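Local coordinates for cellulose binding protein (Clavibacter michiganensis, PDB 4JJO) that probably binds cellulose and loosens plant cell walls as the expansin part of a longer enzyme thought to cleave beta-1,4-glucosidic links in cellulose, at residues A[79-82]-A[83-87]; A[26-29]-A[30-34]; A[53-57]-A[58-62]; A[36-39]-A[40-43]. All coordinates share one frame; numbering follows the deposited sequence.

Overall arrangement
From the N terminus the contacts follow in series, contact 2, contact 4, contact 3 and contact 1, without nesting or crossing. Each is local, and all lie in the N-terminal domain, whose family points to a double-psi beta-barrel. Contact 2 closes a turn leading into strand 34-38; contact 4 starts the short helix after that strand, with Ser38 at its N-cap position. Contact 3 closes the hairpin of strands 51-56 and 59-69, and contact 1 turns strand 76-80 into helix 81-87. Contact 1 touches both contact 2, with Ser80 OG 2.7 Å from Arg32 O, and contact 3, with Leu87 O 2.9 Å from Lys58 N. Contacts 3 and 4 do not touch, their nearest atoms being about 8 Å apart.

Contact 1. Residues A[79-82]-A[83-87]; sequences LSEE and AFRAL
Ser80 OG is gripped from several sides at the start of helix 81-87. It accepts from Ala83 N at 3.1 Å (N-H...O angle 155°), the N-cap bond, and is also hydrogen-bonded to Arg32 O, with a weak bond to Tyr34 O. With chi1 at 60° the hydroxyl lies between backbone N and carbonyl carbon, which directs it back over the first helical turn. Phe84 N reaches Ser80 O at 2.9 Å, and Arg85 N follows with a bond to Glu81 O at 2.9 Å. On the outer side Glu81 and Arg85 run side by side in the same direction. Their salt bridge is long, Glu81 OE1 to Arg85 NH2 3.9 Å, and the carboxylate and guanidinium planes stand 61° apart, so the pair is not a flat two-pronged grip. Glu81 CB lies over one guanidinium face, and Phe90 makes a cation-pi contact with Arg85. Inward, Leu79 CD1 meets Leu87 CD1 at 3.8 Å, the two side chains crossing at about a right angle. Leu79 also packs on Ala7, between strands 76-80 and 3-10. Leu87 and Phe84 touch Ile95 of strand 95-101, and Leu87 touches Val61 of strand 59-69, which places the helix on the sheet.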
ATOM      1  N   LEU A  79      -1.946  -5.280 -14.881  1.00 15.34           N
ATOM      2  CA  LEU A  79      -0.893  -6.041 -14.223  1.00 14.11           C
ATOM      3  C   LEU A  79       0.484  -5.607 -14.687  1.00 15.57           C
ATOM      4  O   LEU A  79       0.646  -5.115 -15.800  1.00 16.29           O
ATOM      5  CB  LEU A  79      -1.055  -7.533 -14.517  1.00 13.72           C
ATOM      6  CG  LEU A  79      -2.269  -8.242 -13.923  1.00 13.63           C
ATOM      7  CD1 LEU A  79      -2.365  -9.648 -14.488  1.00 13.52           C
ATOM      8  CD2 LEU A  79      -2.178  -8.282 -12.408  1.00 13.66           C
ATOM      9  N   SER A  80       1.477  -5.791 -13.823  1.00 16.38           N
ATOM     10  CA  SER A  80       2.862  -5.659 -14.238  1.00 18.27           C
ATOM     11  C   SER A  80       3.092  -6.656 -15.362  1.00 19.21           C
ATOM     12  O   SER A  80       2.452  -7.708 -15.406  1.00 16.56           O
ATOM     13  CB  SER A  80       3.806  -5.968 -13.077  1.00 19.63           C
ATOM     14  OG  SER A  80       3.615  -7.290 -12.608  1.00 19.49           O
ATOM     15  N   GLU A  81       3.996  -6.323 -16.273  1.00 21.06           N
ATOM     16  CA  GLU A  81       4.330  -7.233 -17.358  1.00 22.19           C
ATOM     17  C   GLU A  81       4.680  -8.604 -16.798  1.00 21.84           C
ATOM     18  O   GLU A  81       4.310  -9.630 -17.367  1.00 20.81           O
ATOM     19  CB  GLU A  81       5.500  -6.681 -18.176  1.00 25.98           C
ATOM     20  CG  GLU A  81       5.153  -5.451 -18.999  1.00 27.76           C
ATOM     21  CD  GLU A  81       6.349  -4.888 -19.742  1.00 31.58           C
ATOM     22  OE1 GLU A  81       7.498  -5.196 -19.357  1.00 33.42           O
ATOM     23  OE2 GLU A  81       6.138  -4.134 -20.713  1.00 33.00           O
ATOM     24  N   GLU A  82       5.377  -8.618 -15.666  1.00 22.61           N
ATOM     25  CA  GLU A  82       5.869  -9.863 -15.087  1.00 23.61           C
ATOM     26  C   GLU A  82       4.740 -10.729 -14.534  1.00 21.46           C
ATOM     27  O   GLU A  82       4.756 -11.952 -14.688  1.00 22.05           O
ATOM     28  CB  GLU A  82       6.901  -9.573 -13.995  1.00 25.90           C
ATOM     29  CG  GLU A  82       8.221  -9.018 -14.531  1.00 29.09           C
ATOM     30  CD  GLU A  82       8.178  -7.516 -14.779  1.00 29.57           C
ATOM     31  OE1 GLU A  82       7.157  -6.880 -14.443  1.00 27.73           O
ATOM     32  OE2 GLU A  82       9.169  -6.970 -15.309  1.00 32.19           O
ATOM     33  N   ALA A  83       3.767 -10.098 -13.887  1.00 18.78           N
ATOM     34  CA  ALA A  83       2.604 -10.817 -13.388  1.00 17.12           C
ATOM     35  C   ALA A  83       1.772 -11.338 -14.556  1.00 16.85           C
ATOM     36  O   ALA A  83       1.280 -12.466 -14.530  1.00 16.07           O
ATOM     37  CB  ALA A  83       1.764  -9.917 -12.495  1.00 15.71           C
ATOM     38  N   PHE A  84       1.626 -10.510 -15.581  1.00 17.07           N
ATOM     39  CA  PHE A  84       0.853 -10.879 -16.763  1.00 18.25           C
ATOM     40  C   PHE A  84       1.457 -12.086 -17.479  1.00 21.14           C
ATOM     41  O   PHE A  84       0.730 -12.976 -17.925  1.00 21.11           O
ATOM     42  CB  PHE A  84       0.766  -9.690 -17.719  1.00 18.35           C
ATOM     43  CG  PHE A  84      -0.176  -9.903 -18.867  1.00 18.42           C
ATOM     44  CD1 PHE A  84      -1.458  -9.380 -18.834  1.00 17.12           C
ATOM     45  CD2 PHE A  84       0.218 -10.624 -19.972  1.00 20.29           C
ATOM     46  CE1 PHE A  84      -2.323  -9.570 -19.886  1.00 17.91           C
ATOM     47  CE2 PHE A  84      -0.646 -10.821 -21.029  1.00 20.98           C
ATOM     48  CZ  PHE A  84      -1.919 -10.295 -20.985  1.00 19.40           C
ATOM     49  N   ARG A  85       2.784 -12.119 -17.585  1.00 23.99           N
ATOM     50  CA  ARG A  85       3.466 -13.224 -18.256  1.00 26.99           C
ATOM     51  C   ARG A  85       3.304 -14.528 -17.483  1.00 26.13           C
ATOM     52  O   ARG A  85       3.310 -15.610 -18.068  1.00 25.69           O
ATOM     53  CB  ARG A  85       4.956 -12.926 -18.432  1.00 31.00           C
ATOM     54  CG  ARG A  85       5.260 -11.803 -19.399  1.00 33.61           C
ATOM     55  CD  ARG A  85       6.658 -11.940 -19.968  1.00 37.79           C
ATOM     56  NE  ARG A  85       7.040 -10.767 -20.747  1.00 40.43           N
ATOM     57  CZ  ARG A  85       7.704  -9.719 -20.264  1.00 42.18           C
ATOM     58  NH1 ARG A  85       8.085  -9.677 -18.992  1.00 42.15           N
ATOM     59  NH2 ARG A  85       7.994  -8.704 -21.065  1.00 43.85           N
ATOM     60  N   ALA A  86       3.173 -14.419 -16.166  1.00 28.44           N
ATOM     61  CA  ALA A  86       3.034 -15.597 -15.322  1.00 27.51           C
ATOM     62  C   ALA A  86       1.659 -16.221 -15.511  1.00 23.95           C
ATOM     63  O   ALA A  86       1.491 -17.432 -15.371  1.00 24.02           O
ATOM     64  CB  ALA A  86       3.247 -15.226 -13.871  1.00 30.16           C
ATOM     65  N   LEU A  87       0.679 -15.383 -15.835  1.00 21.46           N
ATOM     66  CA  LEU A  87      -0.697 -15.831 -15.988  1.00 18.00           C
ATOM     67  C   LEU A  87      -1.057 -16.210 -17.420  1.00 16.37           C
ATOM     68  O   LEU A  87      -1.934 -17.044 -17.632  1.00 16.31           O
ATOM     69  CB  LEU A  87      -1.651 -14.738 -15.506  1.00 17.54           C
ATOM     70  CG  LEU A  87      -1.589 -14.402 -14.017  1.00 19.00           C
ATOM     71  CD1 LEU A  87      -2.614 -13.340 -13.674  1.00 18.82           C
ATOM     72  CD2 LEU A  87      -1.810 -15.653 -13.187  1.00 18.57           C
TER

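Contact 2. Residues A[26-29]-A[30-34]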
ATOM      1  N   PRO A  26       7.997   3.145  -1.809  1.00 20.70           N
ATOM      2  CA  PRO A  26       9.429   3.472  -1.794  1.00 22.37           C
ATOM      3  C   PRO A  26      10.173   2.822  -2.959  1.00 23.35           C
ATOM      4  O   PRO A  26      11.155   3.370  -3.456  1.00 23.67           O
ATOM      5  CB  PRO A  26       9.915   2.885  -0.464  1.00 23.47           C
ATOM      6  CG  PRO A  26       8.708   2.772   0.380  1.00 22.84           C
ATOM      7  CD  PRO A  26       7.559   2.523  -0.547  1.00 21.33           C
ATOM      8  N   ALA A  27       9.698   1.657  -3.384  1.00 23.27           N
ATOM      9  CA  ALA A  27      10.339   0.918  -4.460  1.00 24.61           C
ATOM     10  C   ALA A  27       9.333   0.059  -5.208  1.00 23.95           C
ATOM     11  O   ALA A  27       8.346  -0.400  -4.639  1.00 23.04           O
ATOM     12  CB  ALA A  27      11.439   0.039  -3.901  1.00 25.98           C
ATOM     13  N   VAL A  28       9.588  -0.151  -6.495  1.00 25.30           N
ATOM     14  CA  VAL A  28       8.886  -1.183  -7.238  1.00 25.68           C
ATOM     15  C   VAL A  28       9.257  -2.500  -6.574  1.00 26.08           C
ATOM     16  O   VAL A  28      10.432  -2.739  -6.304  1.00 27.18           O
ATOM     17  CB  VAL A  28       9.322  -1.210  -8.713  1.00 27.93           C
ATOM     18  CG1 VAL A  28       8.757  -2.430  -9.413  1.00 28.22           C
ATOM     19  CG2 VAL A  28       8.891   0.064  -9.426  1.00 27.57           C
ATOM     20  N   PRO A  29       8.265  -3.358  -6.290  1.00 26.06           N
ATOM     21  CA  PRO A  29       8.618  -4.603  -5.597  1.00 27.07           C
ATOM     22  C   PRO A  29       9.670  -5.402  -6.356  1.00 27.64           C
ATOM     23  O   PRO A  29       9.679  -5.398  -7.586  1.00 27.19           O
ATOM     24  CB  PRO A  29       7.291  -5.371  -5.527  1.00 27.01           C
ATOM     25  CG  PRO A  29       6.372  -4.691  -6.484  1.00 26.08           C
ATOM     26  CD  PRO A  29       6.824  -3.268  -6.575  1.00 25.42           C
ATOM     27  N   ALA A  30      10.543  -6.086  -5.624  1.00 29.98           N
ATOM     28  CA  ALA A  30      11.676  -6.775  -6.229  1.00 31.51           C
ATOM     29  C   ALA A  30      11.237  -7.938  -7.119  1.00 30.58           C
ATOM     30  O   ALA A  30      11.909  -8.260  -8.097  1.00 31.39           O
ATOM     31  CB  ALA A  30      12.639  -7.253  -5.155  1.00 33.82           C
ATOM     32  N   ASP A  31      10.109  -8.561  -6.789  1.00 29.51           N
ATOM     33  CA  ASP A  31       9.585  -9.646  -7.611  1.00 29.85           C
ATOM     34  C   ASP A  31       8.814  -9.112  -8.817  1.00 27.11           C
ATOM     35  O   ASP A  31       8.365  -9.883  -9.664  1.00 26.93           O
ATOM     36  CB  ASP A  31       8.688 -10.578  -6.790  1.00 31.09           C
ATOM     37  CG  ASP A  31       7.461  -9.873  -6.233  1.00 30.33           C
ATOM     38  OD1 ASP A  31       7.212  -8.709  -6.611  1.00 29.03           O
ATOM     39  OD2 ASP A  31       6.739 -10.488  -5.420  1.00 30.91           O
ATOM     40  N   ARG A  32       8.652  -7.794  -8.879  1.00 25.24           N
ATOM     41  CA  ARG A  32       7.984  -7.149 -10.007  1.00 24.25           C
ATOM     42  C   ARG A  32       6.527  -7.577 -10.126  1.00 22.60           C
ATOM     43  O   ARG A  32       5.936  -7.502 -11.202  1.00 19.92           O
ATOM     44  CB  ARG A  32       8.720  -7.448 -11.314  1.00 26.51           C
ATOM     45  CG  ARG A  32      10.121  -6.877 -11.362  1.00 29.07           C
ATOM     46  CD  ARG A  32      10.088  -5.432 -10.929  1.00 29.22           C
ATOM     47  NE  ARG A  32      11.342  -4.727 -11.176  1.00 31.96           N
ATOM     48  CZ  ARG A  32      12.024  -4.052 -10.253  1.00 32.70           C
ATOM     49  NH1 ARG A  32      11.591  -3.982  -9.002  1.00 32.34           N
ATOM     50  NH2 ARG A  32      13.152  -3.443 -10.578  1.00 34.56           N
ATOM     51  N   MET A  33       5.951  -8.017  -9.013  1.00 22.62           N
ATOM     52  CA  MET A  33       4.561  -8.449  -8.994  1.00 21.68           C
ATOM     53  C   MET A  33       3.702  -7.361  -8.366  1.00 19.97           C
ATOM     54  O   MET A  33       3.588  -7.264  -7.143  1.00 19.79           O
ATOM     55  CB  MET A  33       4.416  -9.757  -8.219  1.00 22.49           C
ATOM     56  CG  MET A  33       5.182 -10.923  -8.829  1.00 24.26           C
ATOM     57  SD  MET A  33       4.612 -11.349 -10.487  1.00 26.10           S
ATOM     58  CE  MET A  33       5.804 -12.600 -10.950  1.00 42.91           C
ATOM     59  N   TYR A  34       3.111  -6.535  -9.219  1.00 18.85           N
ATOM     60  CA  TYR A  34       2.287  -5.425  -8.763  1.00 17.58           C
ATOM     61  C   TYR A  34       1.152  -5.185  -9.742  1.00 16.24           C
ATOM     62  O   TYR A  34       1.095  -5.815 -10.798  1.00 16.55           O
ATOM     63  CB  TYR A  34       3.129  -4.159  -8.604  1.00 17.09           C
ATOM     64  CG  TYR A  34       3.869  -3.736  -9.854  1.00 17.74           C
ATOM     65  CD1 TYR A  34       3.284  -2.879 -10.773  1.00 17.50           C
ATOM     66  CD2 TYR A  34       5.160  -4.182 -10.103  1.00 18.90           C
ATOM     67  CE1 TYR A  34       3.961  -2.486 -11.912  1.00 18.40           C
ATOM     68  CE2 TYR A  34       5.844  -3.793 -11.235  1.00 19.83           C
ATOM     69  CZ  TYR A  34       5.241  -2.945 -12.135  1.00 19.31           C
ATOM     70  OH  TYR A  34       5.921  -2.559 -13.267  1.00 20.41           O
TER
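Pro29 O is held by two nitrogens of one residue, Arg32 N and Arg32 NH1, which approach it from opposite faces of the carbonyl plane. The backbone bond, Arg32 N to Pro29 O at 2.9 Å, closes a type I beta turn from Pro29 to Arg32. The side-chain bond, Arg32 NH1 to Pro29 O at 2.8 Å, is in the guanidinium plane, although the donor stands 55° out of the carbonyl plane. A bend at chi2 (-48°) folds the arginine back on its own turn. On the way its CD passes Val28 CG1 at 3.6 Å, and the two side chains cross at about a right angle. An Asx turn overlaps the beta turn: Asp31 OD1 accepts from Met33 N at 2.8 Å, met from above the carboxylate plane, and the same oxygen lies beside Pro29 CB. Arg32 NH1 thus holds Pro29 O, and Asp31 OD1 holds Met33 N, in the loop that leads into strand 34-38. Tyr34 is buried, its hydroxyl hydrogen-bonded to Leu12 N. The Pro29 and Tyr34 side chains cross at about a right angle, with Pro29 CG 3.9 Å from Tyr34 CD2, while Val28 CG1 lies 3.7 Å from Tyr34 CE2.

Contact 3. Residues A[53-57]-A[58-62]; sequences DVTGP and KGTVR
Arg62 leaves its backbone with CG opposite the N, then bends at chi3 (-65°); this turns NE and NH2 side-on to the carboxylate of Asp53, whose own CG lies beside its backbone N. The result is a two-pronged salt bridge. Arg62 NE meets Asp53 OD1 at 2.9 Å in an almost straight bond (176°), and Arg62 NH2 meets Asp53 OD2 at 2.9 Å. Both oxygens are used on their syn sides and both lie close to the guanidinium plane, while the two flat groups are turned 30° against each other. Asp53 and Arg62 form a non-hydrogen-bonded antiparallel pair, so side chains rather than backbone link them directly. Thr55 and Thr60, the next such pair on this face, do likewise: Thr55 OG1 and Thr60 OG1 are hydrogen-bonded at 2.9 Å. Between these pairs Val54 and Val61 make the hydrogen-bonded pair, with Val54 N to Val61 O at 2.8 Å and Val61 N to Val54 O at 3.0 Å. Toward the bend at Pro57 and Lys58, Gly56 N is bonded to Gly59 O at 2.8 Å. This is a beta hairpin joining strands 51-56 and 59-69. The aspartate-threonine face is largely at the surface; Val54 and Val61 point to the other face, where both touch Leu87 of helix 81-87, and Val54 also packs on Ile97 and Tyr99 of strand 95-101.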
ATOM      1  N   ASP A  53      -4.722 -11.986  -4.997  1.00 15.45           N
ATOM      2  CA  ASP A  53      -4.389 -13.253  -5.635  1.00 17.15           C
ATOM      3  C   ASP A  53      -5.185 -13.351  -6.924  1.00 16.64           C
ATOM      4  O   ASP A  53      -6.408 -13.483  -6.900  1.00 17.27           O
ATOM      5  CB  ASP A  53      -4.687 -14.445  -4.723  1.00 18.60           C
ATOM      6  CG  ASP A  53      -3.538 -14.761  -3.793  1.00 20.78           C
ATOM      7  OD1 ASP A  53      -2.418 -14.275  -4.056  1.00 21.14           O
ATOM      8  OD2 ASP A  53      -3.746 -15.498  -2.807  1.00 22.45           O
ATOM      9  N   VAL A  54      -4.477 -13.273  -8.046  1.00 16.15           N
ATOM     10  CA  VAL A  54      -5.103 -13.222  -9.360  1.00 15.92           C
ATOM     11  C   VAL A  54      -4.972 -14.563 -10.063  1.00 16.60           C
ATOM     12  O   VAL A  54      -3.866 -15.070 -10.243  1.00 16.16           O
ATOM     13  CB  VAL A  54      -4.445 -12.144 -10.237  1.00 16.38           C
ATOM     14  CG1 VAL A  54      -5.162 -12.031 -11.567  1.00 17.14           C
ATOM     15  CG2 VAL A  54      -4.441 -10.804  -9.518  1.00 15.66           C
ATOM     16  N   THR A  55      -6.107 -15.132 -10.460  1.00 16.97           N
ATOM     17  CA  THR A  55      -6.119 -16.391 -11.190  1.00 18.20           C
ATOM     18  C   THR A  55      -6.357 -16.140 -12.673  1.00 17.87           C
ATOM     19  O   THR A  55      -7.354 -15.532 -13.063  1.00 17.87           O
ATOM     20  CB  THR A  55      -7.206 -17.341 -10.662  1.00 18.62           C
ATOM     21  OG1 THR A  55      -6.941 -17.658  -9.290  1.00 19.10           O
ATOM     22  CG2 THR A  55      -7.233 -18.625 -11.478  1.00 19.16           C
ATOM     23  N   GLY A  56      -5.427 -16.609 -13.493  1.00 17.64           N
ATOM     24  CA  GLY A  56      -5.557 -16.507 -14.932  1.00 17.01           C
ATOM     25  C   GLY A  56      -5.351 -17.858 -15.583  1.00 17.52           C
ATOM     26  O   GLY A  56      -5.320 -18.882 -14.901  1.00 17.15           O
ATOM     27  N   PRO A  57      -5.196 -17.870 -16.915  1.00 18.32           N
ATOM     28  CA  PRO A  57      -5.076 -19.099 -17.707  1.00 19.48           C
ATOM     29  C   PRO A  57      -4.056 -20.102 -17.157  1.00 19.90           C
ATOM     30  O   PRO A  57      -4.362 -21.290 -17.050  1.00 21.83           O
ATOM     31  CB  PRO A  57      -4.623 -18.587 -19.077  1.00 20.21           C
ATOM     32  CG  PRO A  57      -5.117 -17.198 -19.151  1.00 18.72           C
ATOM     33  CD  PRO A  57      -5.110 -16.659 -17.750  1.00 18.26           C
ATOM     34  N   LYS A  58      -2.865 -19.626 -16.809  1.00 18.79           N
ATOM     35  CA  LYS A  58      -1.753 -20.513 -16.470  1.00 20.36           C
ATOM     36  C   LYS A  58      -1.657 -20.853 -14.988  1.00 22.21           C
ATOM     37  O   LYS A  58      -0.954 -21.787 -14.611  1.00 24.69           O
ATOM     38  CB  LYS A  58      -0.436 -19.903 -16.950  1.00 20.36           C
ATOM     39  CG  LYS A  58      -0.328 -19.879 -18.459  1.00 20.60           C
ATOM     40  CD  LYS A  58       0.992 -19.319 -18.950  1.00 21.98           C
ATOM     41  CE  LYS A  58       1.027 -19.327 -20.469  1.00 24.35           C
ATOM     42  NZ  LYS A  58       2.328 -18.875 -21.023  1.00 26.61           N
ATOM     43  N   GLY A  59      -2.360 -20.100 -14.151  1.00 21.68           N
ATOM     44  CA  GLY A  59      -2.330 -20.345 -12.721  1.00 22.87           C
ATOM     45  C   GLY A  59      -2.691 -19.117 -11.915  1.00 22.04           C
ATOM     46  O   GLY A  59      -3.525 -18.312 -12.325  1.00 21.37           O
ATOM     47  N   THR A  60      -2.050 -18.973 -10.760  1.00 22.28           N
ATOM     48  CA  THR A  60      -2.364 -17.887  -9.842  1.00 21.33           C
ATOM     49  C   THR A  60      -1.100 -17.190  -9.358  1.00 21.66           C
ATOM     50  O   THR A  60      -0.121 -17.841  -8.996  1.00 23.30           O
ATOM     51  CB  THR A  60      -3.138 -18.404  -8.619  1.00 21.69           C
ATOM     52  OG1 THR A  60      -4.353 -19.028  -9.049  1.00 21.76           O
ATOM     53  CG2 THR A  60      -3.466 -17.263  -7.667  1.00 20.53           C
ATOM     54  N   VAL A  61      -1.132 -15.862  -9.355  1.00 20.97           N
ATOM     55  CA  VAL A  61      -0.017 -15.066  -8.863  1.00 21.38           C
ATOM     56  C   VAL A  61      -0.515 -14.017  -7.876  1.00 19.09           C
ATOM     57  O   VAL A  61      -1.645 -13.540  -7.977  1.00 17.89           O
ATOM     58  CB  VAL A  61       0.727 -14.364 -10.014  1.00 22.32           C
ATOM     59  CG1 VAL A  61      -0.149 -13.290 -10.642  1.00 20.21           C
ATOM     60  CG2 VAL A  61       2.035 -13.767  -9.520  1.00 24.22           C
ATOM     61  N   ARG A  62       0.335 -13.668  -6.917  1.00 18.51           N
ATOM     62  CA  ARG A  62       0.006 -12.647  -5.934  1.00 18.10           C
ATOM     63  C   ARG A  62       0.664 -11.331  -6.325  1.00 17.23           C
ATOM     64  O   ARG A  62       1.855 -11.295  -6.631  1.00 18.22           O
ATOM     65  CB  ARG A  62       0.475 -13.082  -4.548  1.00 20.02           C
ATOM     66  CG  ARG A  62       0.204 -12.069  -3.449  1.00 19.91           C
ATOM     67  CD  ARG A  62       0.349 -12.702  -2.073  1.00 21.71           C
ATOM     68  NE  ARG A  62      -0.670 -13.722  -1.847  1.00 21.38           N
ATOM     69  CZ  ARG A  62      -0.861 -14.358  -0.697  1.00 21.90           C
ATOM     70  NH1 ARG A  62      -0.105 -14.088   0.357  1.00 22.49           N
ATOM     71  NH2 ARG A  62      -1.819 -15.269  -0.602  1.00 22.06           N
TER

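Contact 4. Residues A[36-39]-A[40-43]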
ATOM      1  N   ALA A  36      -2.128  -2.126 -11.028  1.00 14.63           N
ATOM      2  CA  ALA A  36      -2.893  -0.895 -10.935  1.00 15.20           C
ATOM      3  C   ALA A  36      -4.369  -1.256 -10.984  1.00 15.08           C
ATOM      4  O   ALA A  36      -4.797  -2.036 -11.835  1.00 16.35           O
ATOM      5  CB  ALA A  36      -2.541   0.036 -12.073  1.00 15.95           C
ATOM      6  N   VAL A  37      -5.146  -0.692 -10.067  1.00 13.95           N
ATOM      7  CA  VAL A  37      -6.556  -1.043  -9.953  1.00 14.53           C
ATOM      8  C   VAL A  37      -7.455   0.134 -10.306  1.00 15.43           C
ATOM      9  O   VAL A  37      -7.032   1.287 -10.262  1.00 15.95           O
ATOM     10  CB  VAL A  37      -6.901  -1.535  -8.533  1.00 12.93           C
ATOM     11  CG1 VAL A  37      -6.158  -2.828  -8.224  1.00 13.15           C
ATOM     12  CG2 VAL A  37      -6.580  -0.465  -7.496  1.00 12.81           C
ATOM     13  N   SER A  38      -8.702  -0.167 -10.650  1.00 16.42           N
ATOM     14  CA  SER A  38      -9.654   0.861 -11.044  1.00 17.00           C
ATOM     15  C   SER A  38      -9.856   1.859  -9.909  1.00 16.31           C
ATOM     16  O   SER A  38      -9.584   1.558  -8.745  1.00 14.42           O
ATOM     17  CB  SER A  38     -10.992   0.235 -11.445  1.00 17.55           C
ATOM     18  OG  SER A  38     -11.582  -0.445 -10.353  1.00 18.12           O
ATOM     19  N   SER A  39     -10.335   3.049 -10.253  1.00 17.30           N
ATOM     20  CA  SER A  39     -10.474   4.120  -9.278  1.00 18.20           C
ATOM     21  C   SER A  39     -11.363   3.727  -8.101  1.00 17.06           C
ATOM     22  O   SER A  39     -11.034   4.037  -6.960  1.00 16.02           O
ATOM     23  CB  SER A  39     -10.994   5.391  -9.949  1.00 20.07           C
ATOM     24  OG  SER A  39     -10.021   5.925 -10.832  1.00 20.59           O
ATOM     25  N   PRO A  40     -12.491   3.045  -8.367  1.00 17.81           N
ATOM     26  CA  PRO A  40     -13.334   2.594  -7.253  1.00 17.27           C
ATOM     27  C   PRO A  40     -12.635   1.584  -6.340  1.00 16.02           C
ATOM     28  O   PRO A  40     -12.830   1.608  -5.126  1.00 16.01           O
ATOM     29  CB  PRO A  40     -14.529   1.939  -7.956  1.00 18.43           C
ATOM     30  CG  PRO A  40     -14.567   2.563  -9.303  1.00 18.89           C
ATOM     31  CD  PRO A  40     -13.132   2.799  -9.671  1.00 18.28           C
ATOM     32  N   GLU A  41     -11.830   0.705  -6.925  1.00 15.45           N
ATOM     33  CA  GLU A  41     -11.107  -0.296  -6.150  1.00 16.02           C
ATOM     34  C   GLU A  41      -9.884   0.312  -5.466  1.00 16.21           C
ATOM     35  O   GLU A  41      -9.454  -0.168  -4.417  1.00 17.79           O
ATOM     36  CB  GLU A  41     -10.702  -1.470  -7.045  1.00 17.05           C
ATOM     37  CG  GLU A  41     -11.890  -2.269  -7.571  1.00 18.27           C
ATOM     38  CD  GLU A  41     -11.488  -3.369  -8.532  1.00 18.78           C
ATOM     39  OE1 GLU A  41     -11.245  -4.502  -8.067  1.00 20.27           O
ATOM     40  OE2 GLU A  41     -11.430  -3.106  -9.751  1.00 17.85           O
ATOM     41  N   TYR A  42      -9.332   1.363  -6.065  1.00 14.75           N
ATOM     42  CA  TYR A  42      -8.227   2.111  -5.475  1.00 15.28           C
ATOM     43  C   TYR A  42      -8.701   2.777  -4.189  1.00 15.56           C
ATOM     44  O   TYR A  42      -7.959   2.872  -3.210  1.00 15.36           O
ATOM     45  CB  TYR A  42      -7.727   3.160  -6.470  1.00 15.00           C
ATOM     46  CG  TYR A  42      -6.477   3.899  -6.040  1.00 15.62           C
ATOM     47  CD1 TYR A  42      -5.263   3.244  -5.934  1.00 15.95           C
ATOM     48  CD2 TYR A  42      -6.511   5.260  -5.765  1.00 16.58           C
ATOM     49  CE1 TYR A  42      -4.119   3.918  -5.557  1.00 16.65           C
ATOM     50  CE2 TYR A  42      -5.373   5.938  -5.388  1.00 17.53           C
ATOM     51  CZ  TYR A  42      -4.181   5.262  -5.279  1.00 17.40           C
ATOM     52  OH  TYR A  42      -3.039   5.934  -4.906  1.00 18.12           O
ATOM     53  N   SER A  43      -9.944   3.248  -4.213  1.00 16.16           N
ATOM     54  CA  SER A  43     -10.624   3.702  -3.005  1.00 17.81           C
ATOM     55  C   SER A  43      -9.854   4.798  -2.272  1.00 17.98           C
ATOM     56  O   SER A  43      -9.650   4.725  -1.060  1.00 18.34           O
ATOM     57  CB  SER A  43     -10.846   2.512  -2.073  1.00 20.09           C
ATOM     58  OG  SER A  43     -11.762   2.826  -1.037  1.00 22.83           O
TER
HETATM   59  O   HOH W   1      -9.243  -2.942 -11.167  1.00 12.67           O
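Val37 and Tyr42 make the tight, buried side of this contact, whereas Pro40 lies exposed on its outer side; the Ser43 side chain points away and touches Arg133. Val37 CG2 sits 3.6 Å from Tyr42 N and 3.9 Å from Tyr42 CB, near the plane of the tyrosine ring at its edge. Chi1 of -64° sets CG1 anti to the carbonyl carbon, which puts CG2 between the backbone N and the carbonyl carbon, facing Tyr42. The chain is drawn in by Tyr42 N donating to Ser38 O at 2.7 Å, followed by Ser43 N to Ser39 O at 3.1 Å. Ser38 is the N-cap residue of helix 39-42, and its hydroxyl donates a hydrogen bond to Glu41 OE2 at 2.7 Å, on the anti lone pair. A water bridges the same two residues, accepting from Ser38 N at 2.9 Å and donating to Glu41 OE2 at 2.6 Å. With Gly75 N as a further donor, OE2 has three hydrogen-bond partners, and Tyr99 OH binds OE1; the carboxylate is therefore fixed at both oxygens. Val37 packs on Val65 of strand 59-69 and Leu77 of strand 76-80. Tyr42 touches Cys23 and Cys48 on the way to a hydrogen bond with Asp152 O, joining the helix after strand 34-38 to the C-terminal expansin domain.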